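Local structure of deoxyuridine 5'-triphosphate nucleotidohydrolase (3LQW) at residues L26-L31 with I36-G41; I48-N53 with I109-F114. The protein probably hydrolyses dUTP to dUMP and diphosphate, which limits uracil incorporation into DNA and supplies the precursor of thymidine nucleotides. All blocks are in the same frame, centred on the assembly; numbering follows the deposited sequence. Where two conformers were deposited one is given.

Interaction 1 (L26-L31 with I36-G41); sequences LLVKKL and IVPTRG
At one margin of the jelly-roll barrel typical of trimeric dUTPases, Val-28 on strand 25-30 packs against Val-37 and Pro-38, which lead into the short strand 39-40. The two segments belong to different sheets, and the shortest spacing between their CA atoms is 6.8 Å, from Val-28 to Val-37. No hydrogen bond crosses; the evidence for contact is apolar. Val-28 CG1 touches both residues, lying 3.9 Å from CD of Pro-38 and 4.1 Å from CG1 of Val-37. That methyl gets there because it stands anti to its own backbone N (chi1 178°), while CG2 of Val-28 flanks CG1 of Val-37 at 4.2 Å. Val-37 CG1 thus lies against both branches of Val-28, the two side chains meeting at a slant. The second branch of Val-37 serves another neighbour: its CG2 is 3.7 Å from CE of Lys-30, whose extended chain runs past the valine at about a right angle. Only methylene carbon takes part here, and the ammonium NZ of Lys-30 goes on to a long, weak ion pair with Glu-144 of the second subunit. Leu-26, Leu-27 and Val-28 also form a parallel ladder with a strand of that subunit, and its Ile-142 packs on Val-28, consistent with the exchanged C-terminal arm of this family. Within its own sheet, segment 26-31 also pairs through the backbone, Lys-29 with Ser-71. With 203 Å² buried and every meeting atom a carbon, the contact is one of shape and dispersion: it fixes no hydrogen-bond register, and Lys-30 contributes its hydrocarbon part while its charge lies beyond.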
# COMPACT_ATOMS: atom_id res chain seq x y z
N LEU A 26 -5.40 -17.03 -10.87
CA LEU A 26 -5.86 -15.70 -11.28
C LEU A 26 -6.34 -15.86 -12.72
O LEU A 26 -5.52 -16.15 -13.60
CB LEU A 26 -4.73 -14.67 -11.21
CG LEU A 26 -5.12 -13.29 -11.74
CD1 LEU A 26 -6.10 -12.58 -10.74
CD2 LEU A 26 -3.88 -12.40 -11.95
N LEU A 27 -7.63 -15.65 -12.96
CA LEU A 27 -8.16 -15.71 -14.33
C LEU A 27 -8.07 -14.32 -14.94
O LEU A 27 -8.38 -13.31 -14.26
CB LEU A 27 -9.61 -16.20 -14.37
CG LEU A 27 -9.87 -17.55 -13.76
CD1 LEU A 27 -11.39 -17.82 -13.85
CD2 LEU A 27 -9.06 -18.65 -14.41
N VAL A 28 -7.68 -14.25 -16.20
CA VAL A 28 -7.50 -13.00 -16.92
C VAL A 28 -8.27 -13.03 -18.22
O VAL A 28 -8.11 -13.98 -19.01
CB VAL A 28 -6.01 -12.73 -17.22
CG1 VAL A 28 -5.87 -11.41 -18.02
CG2 VAL A 28 -5.17 -12.74 -15.96
N LYS A 29 -9.10 -12.03 -18.47
CA LYS A 29 -9.82 -11.85 -19.75
C LYS A 29 -9.21 -10.66 -20.49
O LYS A 29 -9.14 -9.56 -19.93
CB LYS A 29 -11.31 -11.62 -19.51
CG LYS A 29 -12.09 -11.33 -20.80
CD LYS A 29 -13.51 -10.95 -20.53
CE LYS A 29 -14.25 -10.63 -21.82
NZ LYS A 29 -15.67 -10.28 -21.57
N LYS A 30 -8.77 -10.86 -21.73
CA LYS A 30 -8.39 -9.78 -22.59
C LYS A 30 -9.64 -9.06 -23.06
O LYS A 30 -10.53 -9.67 -23.69
CB LYS A 30 -7.59 -10.29 -23.79
CG LYS A 30 -6.27 -10.90 -23.50
CD LYS A 30 -5.52 -11.27 -24.83
CE LYS A 30 -4.23 -11.99 -24.62
NZ LYS A 30 -3.67 -12.53 -25.91
N LEU A 31 -9.74 -7.77 -22.83
CA LEU A 31 -10.85 -6.97 -23.28
C LEU A 31 -10.68 -6.43 -24.71
O LEU A 31 -11.68 -6.00 -25.33
CB LEU A 31 -11.09 -5.80 -22.32
CG LEU A 31 -11.36 -6.27 -20.88
CD1 LEU A 31 -11.53 -5.03 -20.00
CD2 LEU A 31 -12.55 -7.22 -20.79
N ILE A 36 -2.03 -7.44 -23.12
CA ILE A 36 -1.01 -8.35 -22.65
C ILE A 36 -1.43 -8.96 -21.33
O ILE A 36 -1.70 -8.23 -20.36
CB ILE A 36 0.35 -7.64 -22.52
CG1 ILE A 36 0.80 -7.07 -23.86
CG2 ILE A 36 1.41 -8.60 -21.99
CD1 ILE A 36 2.02 -6.14 -23.76
N VAL A 37 -1.50 -10.27 -21.26
CA VAL A 37 -1.82 -10.94 -20.02
C VAL A 37 -0.72 -10.63 -18.98
O VAL A 37 0.46 -10.80 -19.25
CB VAL A 37 -1.96 -12.49 -20.20
CG1 VAL A 37 -2.23 -13.18 -18.89
CG2 VAL A 37 -3.08 -12.81 -21.18
N PRO A 38 -1.12 -10.19 -17.78
CA PRO A 38 -0.15 -9.95 -16.72
C PRO A 38 0.72 -11.16 -16.44
O PRO A 38 0.24 -12.31 -16.52
CB PRO A 38 -1.02 -9.56 -15.52
CG PRO A 38 -2.17 -8.86 -16.17
CD PRO A 38 -2.46 -9.70 -17.41
N THR A 39 1.97 -10.90 -16.10
CA THR A 39 2.98 -11.95 -15.94
C THR A 39 3.67 -11.91 -14.60
O THR A 39 3.99 -10.85 -14.08
CB THR A 39 4.09 -11.80 -17.03
OG1 THR A 39 4.63 -10.47 -16.99
CG2 THR A 39 3.54 -12.05 -18.40
N ARG A 40 3.98 -13.07 -14.04
CA ARG A 40 4.80 -13.13 -12.85
C ARG A 40 6.29 -13.20 -13.28
O ARG A 40 6.64 -14.04 -14.09
CB ARG A 40 4.35 -14.32 -11.99
CG ARG A 40 4.48 -14.08 -10.51
CD ARG A 40 4.08 -15.28 -9.71
NE ARG A 40 2.64 -15.40 -9.42
CZ ARG A 40 1.99 -14.68 -8.49
NH1 ARG A 40 2.63 -13.75 -7.81
NH2 ARG A 40 0.71 -14.92 -8.25
N GLY A 41 7.13 -12.29 -12.76
CA GLY A 41 8.47 -12.03 -13.29
C GLY A 41 9.61 -12.92 -12.82
O GLY A 41 10.62 -13.09 -13.52

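Interaction 2 (I48-N53 with I109-F114); sequences IDLYSN and IKVILF
Leu-50 and Val-111 meet across the interior of the jelly-roll, joining strand 47-51 of one antiparallel sheet to strand 108-115 of the other. The CA atoms of this pair are 8.9 Å apart, a spacing that side chains rather than backbone bonds must bridge. The closer half of the contact is a methyl pair, CD1 of Leu-50 at 4.0 Å from CG2 of Val-111, with the two side chains crossing at a slant. With CG anti to its carbonyl carbon (chi1 -64°), the side chain of Leu-50 is directed inward and its CD1 branch meets the valine. Val-96, Ile-129 and Ala-130 also pack on Val-111, and both residues of the pair are buried. The other half is looser: CG2 of Ile-109 comes to 4.4 Å from the same Leu-50 CD1, and this approach is doubtful because Ile-109 was modelled in two conformers. Lys-110, between the two inward residues, points away and is itself exposed, although further along the same side Ile-112 and Phe-114 pack on the third subunit. Ile-109 also has a polar tie on its own sheet, its O accepting a hydrogen bond from OG1 of Thr-68.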
# COMPACT_ATOMS: atom_id res chain seq x y z
N ILE A 48 2.68 -9.37 -9.93
CA ILE A 48 2.40 -9.73 -11.31
C ILE A 48 2.41 -8.42 -12.11
O ILE A 48 1.70 -7.46 -11.80
CB ILE A 48 0.99 -10.35 -11.36
CG1 ILE A 48 0.87 -11.57 -10.44
CG2 ILE A 48 0.62 -10.66 -12.78
CD1 ILE A 48 -0.55 -12.06 -10.21
N ASP A 49 3.22 -8.38 -13.15
CA ASP A 49 3.39 -7.16 -13.91
C ASP A 49 2.14 -6.83 -14.71
O ASP A 49 1.59 -7.71 -15.38
CB ASP A 49 4.62 -7.27 -14.82
CG ASP A 49 5.94 -7.33 -14.00
OD1 ASP A 49 6.05 -6.53 -13.06
OD2 ASP A 49 6.79 -8.15 -14.31
N LEU A 50 1.71 -5.57 -14.64
CA LEU A 50 0.60 -5.01 -15.39
C LEU A 50 1.16 -4.15 -16.52
O LEU A 50 2.08 -3.35 -16.30
CB LEU A 50 -0.30 -4.14 -14.51
CG LEU A 50 -1.02 -4.87 -13.38
CD1 LEU A 50 -1.71 -3.85 -12.47
CD2 LEU A 50 -1.97 -5.92 -13.88
N TYR A 51 0.61 -4.30 -17.71
CA TYR A 51 1.09 -3.63 -18.92
C TYR A 51 0.09 -2.60 -19.40
O TYR A 51 -1.10 -2.84 -19.38
CB TYR A 51 1.29 -4.68 -20.05
CG TYR A 51 2.31 -5.75 -19.73
CD1 TYR A 51 1.96 -6.87 -19.00
CD2 TYR A 51 3.60 -5.67 -20.20
CE1 TYR A 51 2.89 -7.83 -18.69
CE2 TYR A 51 4.55 -6.65 -19.94
CZ TYR A 51 4.19 -7.73 -19.16
OH TYR A 51 5.12 -8.72 -18.90
N SER A 52 0.58 -1.45 -19.85
CA SER A 52 -0.27 -0.46 -20.47
C SER A 52 -0.78 -0.92 -21.84
O SER A 52 0.02 -1.39 -22.64
CB SER A 52 0.48 0.87 -20.65
OG SER A 52 -0.39 1.80 -21.22
N ASN A 53 -2.06 -0.69 -22.10
CA ASN A 53 -2.60 -0.95 -23.45
C ASN A 53 -2.56 0.27 -24.33
O ASN A 53 -3.01 0.19 -25.47
CB ASN A 53 -4.02 -1.52 -23.36
CG ASN A 53 -4.52 -2.05 -24.67
OD1 ASN A 53 -3.91 -2.94 -25.29
ND2 ASN A 53 -5.65 -1.52 -25.09
N ILE A 109 -9.02 -3.49 -15.31
CA ILE A 109 -8.05 -2.95 -14.37
C ILE A 109 -7.46 -1.70 -14.99
O ILE A 109 -6.90 -1.70 -16.09
CB ILE A 109 -6.96 -3.96 -14.04
CG1 ILE A 109 -7.61 -5.28 -13.63
CG2 ILE A 109 -6.03 -3.37 -12.95
CD1 ILE A 109 -8.59 -5.03 -12.50
N LYS A 110 -7.60 -0.60 -14.26
CA LYS A 110 -7.04 0.69 -14.66
C LYS A 110 -6.26 1.22 -13.45
O LYS A 110 -6.70 1.04 -12.32
CB LYS A 110 -8.13 1.67 -15.07
CG LYS A 110 -8.99 1.16 -16.23
CD LYS A 110 -9.91 2.27 -16.73
CE LYS A 110 -10.83 1.77 -17.77
NZ LYS A 110 -11.81 2.85 -18.13
N VAL A 111 -5.07 1.76 -13.74
CA VAL A 111 -4.04 2.12 -12.76
C VAL A 111 -3.93 3.66 -12.73
O VAL A 111 -3.68 4.24 -13.77
CB VAL A 111 -2.57 1.50 -13.22
CG1 VAL A 111 -1.51 1.88 -12.23
CG2 VAL A 111 -2.67 -0.06 -13.40
N ILE A 112 -4.04 4.29 -11.55
CA ILE A 112 -3.79 5.72 -11.47
C ILE A 112 -2.31 5.96 -11.12
O ILE A 112 -1.82 5.54 -10.09
CB ILE A 112 -4.78 6.40 -10.51
CG1 ILE A 112 -4.71 7.92 -10.64
CG2 ILE A 112 -4.61 5.91 -9.09
CD1 ILE A 112 -5.42 8.46 -11.86
N LEU A 113 -1.61 6.55 -12.07
CA LEU A 113 -0.21 6.92 -11.92
C LEU A 113 -0.09 8.40 -11.58
O LEU A 113 -0.66 9.23 -12.28
CB LEU A 113 0.60 6.63 -13.21
CG LEU A 113 0.71 5.16 -13.68
CD1 LEU A 113 1.60 5.09 -14.91
CD2 LEU A 113 1.23 4.26 -12.55
N PHE A 114 0.62 8.70 -10.51
CA PHE A 114 0.94 10.06 -10.12
C PHE A 114 2.38 10.32 -10.54
O PHE A 114 3.28 9.54 -10.18
CB PHE A 114 0.85 10.26 -8.60
CG PHE A 114 -0.54 10.16 -8.03
CD1 PHE A 114 -1.35 11.26 -7.95
CD2 PHE A 114 -1.02 8.96 -7.50
CE1 PHE A 114 -2.62 11.18 -7.41
CE2 PHE A 114 -2.31 8.89 -6.98
CZ PHE A 114 -3.08 9.99 -6.92

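The centres of the two contacts lie about 12 Å apart, interaction 1 at about 12 Å from the centre of the chain and interaction 2 at about 6 Å. They come in series: 26-31 and 36-41 close before 48-53 and 109-114 open. Strands 39-40 and 47-51 are antiparallel neighbours in one sheet, whereas 25-30 and 108-115 belong to the other, so both contacts join the same two sheets. Thr-39 O to Asp-49 N (2.7 Å) and Thr-39 OG1 to Tyr-51 OH (2.6 Å) are probable hydrogen bonds between them. Pro-38 CG also lies 3.7 Å from Leu-50 CD2, continuing apolar packing from the subunit interface to the barrel interior.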